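PDB 1UX7: endo-1,4-beta-xylanase D, which carries a family 36 carbohydrate-binding module that binds xylan chains in a calcium-dependent way, probably bringing the enzyme to its substrate. Local coordinates for residues A[20-25]-A[110-115]. Residues are numbered along the deposited sequence; the frame is centred on the assembly and turned at random.
Sequences SAPFDG and DAYVDF. With CA (calcium ion), chain D; CA (calcium ion), chain C.
Asp24 and Asp114 meet through a shared calcium ion, which shows how a metal can tie a loop to a strand. The loop gives the backbone O of Asp24, 2.3 Å from the calcium; Asp114 chelates it with OD1, also at 2.3 Å, and with its own O. Glu5, Glu7 and water complete the shell. Asp24 O and Asp114 OD1 stand just 3.1 Å apart, a spacing set by their shared ion, whose charge probably offsets the repulsion between the two oxygens. With CG anti to the backbone N (chi1 -177°), the Asp114 carboxylate swings to the metal, while OD2 forms a salt bridge with Arg51.

Packing on and around an aromatic ring supplies the second layer. Asp114 CB sits 3.5 Å from the centroid of the Phe23 ring, a CH-pi contact over the face, and the carboxylate stacks within 10° of the ring plane. The ring's edge meets the Tyr112 backbone, with CZ 3.5 Å from Tyr112 O. Were Phe23 an alanine, the metal-binding aspartate would probably lose its flat backing and a gap would open beside Tyr112. Pro22, after a cis peptide, makes an apolar contact, CD 3.5 Å from Tyr112 CD2.

Calcium, Arg51 and the Phe23 ring together restrain one carboxylate, consistent with a structural ion distinct from the second calcium, at the glycan pocket, to which Asp110 contributes OD1.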
# COMPACT_ATOMS: atom_id res chain seq x y z
N SER A 20 11.05 11.22 0.46
CA SER A 20 10.89 12.19 -0.62
C SER A 20 11.40 11.68 -1.96
O SER A 20 11.19 12.32 -2.99
CB SER A 20 11.64 13.50 -0.29
OG SER A 20 13.01 13.25 -0.02
N ALA A 21 12.06 10.53 -1.94
CA ALA A 21 12.58 9.89 -3.12
C ALA A 21 12.38 8.37 -2.92
O ALA A 21 12.61 7.86 -1.81
CB ALA A 21 14.08 10.24 -3.27
N PRO A 22 11.98 7.62 -3.96
CA PRO A 22 11.82 8.07 -5.35
C PRO A 22 10.52 8.79 -5.68
O PRO A 22 10.22 9.04 -6.84
CB PRO A 22 11.91 6.76 -6.12
CG PRO A 22 11.26 5.77 -5.18
CD PRO A 22 11.73 6.18 -3.82
N PHE A 23 9.76 9.12 -4.64
CA PHE A 23 8.56 9.93 -4.72
C PHE A 23 8.29 10.42 -3.29
O PHE A 23 8.86 9.91 -2.34
CB PHE A 23 7.36 9.15 -5.28
CG PHE A 23 7.31 7.68 -4.86
CD1 PHE A 23 7.15 7.32 -3.54
CD2 PHE A 23 7.42 6.68 -5.80
CE1 PHE A 23 7.14 6.00 -3.15
CE2 PHE A 23 7.38 5.34 -5.42
CZ PHE A 23 7.24 5.00 -4.09
N ASP A 24 7.41 11.40 -3.15
CA ASP A 24 6.81 11.72 -1.88
C ASP A 24 5.93 10.53 -1.48
O ASP A 24 5.02 10.18 -2.22
CB ASP A 24 5.95 12.98 -2.07
CG ASP A 24 5.65 13.70 -0.79
OD1 ASP A 24 5.79 13.11 0.29
OD2 ASP A 24 5.26 14.89 -0.79
N GLY A 25 6.25 9.90 -0.37
CA GLY A 25 5.52 8.71 0.06
C GLY A 25 5.98 8.21 1.40
O GLY A 25 6.46 9.00 2.25
N ASP A 110 13.06 -3.28 1.32
CA ASP A 110 12.05 -2.40 1.90
C ASP A 110 11.08 -2.01 0.80
O ASP A 110 11.41 -2.11 -0.38
CB ASP A 110 12.70 -1.16 2.49
CG ASP A 110 13.80 -1.49 3.47
OD1 ASP A 110 13.54 -2.39 4.30
OD2 ASP A 110 14.92 -0.91 3.49
N ALA A 111 9.88 -1.59 1.18
CA ALA A 111 8.83 -1.21 0.24
C ALA A 111 8.59 0.29 0.33
O ALA A 111 8.45 0.84 1.42
CB ALA A 111 7.55 -1.95 0.55
N TYR A 112 8.51 0.95 -0.80
CA TYR A 112 8.20 2.36 -0.88
C TYR A 112 6.82 2.49 -1.52
O TYR A 112 6.55 1.88 -2.55
CB TYR A 112 9.25 3.08 -1.72
CG TYR A 112 10.68 2.98 -1.23
CD1 TYR A 112 11.00 2.72 0.10
CD2 TYR A 112 11.73 3.14 -2.13
CE1 TYR A 112 12.34 2.65 0.52
CE2 TYR A 112 13.05 3.08 -1.73
CZ TYR A 112 13.34 2.84 -0.40
OH TYR A 112 14.67 2.77 -0.01
N VAL A 113 5.95 3.24 -0.88
CA VAL A 113 4.57 3.40 -1.30
C VAL A 113 4.26 4.88 -1.56
O VAL A 113 4.52 5.71 -0.71
CB VAL A 113 3.60 2.80 -0.26
CG1 VAL A 113 2.18 2.92 -0.72
CG2 VAL A 113 3.95 1.33 0.02
N ASP A 114 3.70 5.18 -2.73
CA ASP A 114 3.46 6.56 -3.19
C ASP A 114 2.00 6.99 -2.95
O ASP A 114 1.75 8.00 -2.30
CB ASP A 114 3.85 6.62 -4.67
CG ASP A 114 3.73 7.98 -5.27
OD1 ASP A 114 3.42 8.93 -4.54
OD2 ASP A 114 3.93 8.14 -6.49
N PHE A 115 1.05 6.19 -3.44
CA PHE A 115 -0.38 6.47 -3.33
C PHE A 115 -1.17 5.21 -3.64
O PHE A 115 -0.63 4.23 -4.21
CB PHE A 115 -0.83 7.61 -4.26
CG PHE A 115 -0.63 7.36 -5.74
CD1 PHE A 115 -1.50 6.54 -6.46
CD2 PHE A 115 0.41 8.00 -6.43
CE1 PHE A 115 -1.31 6.32 -7.83
CE2 PHE A 115 0.55 7.80 -7.82
CZ PHE A 115 -0.29 6.96 -8.49
CA CA D . 2.77 10.26 -2.79
CA CA C . 13.26 -4.54 5.21
O HOH W 1 15.50 -5.22 4.58
O HOH W 2 3.36 11.97 -4.36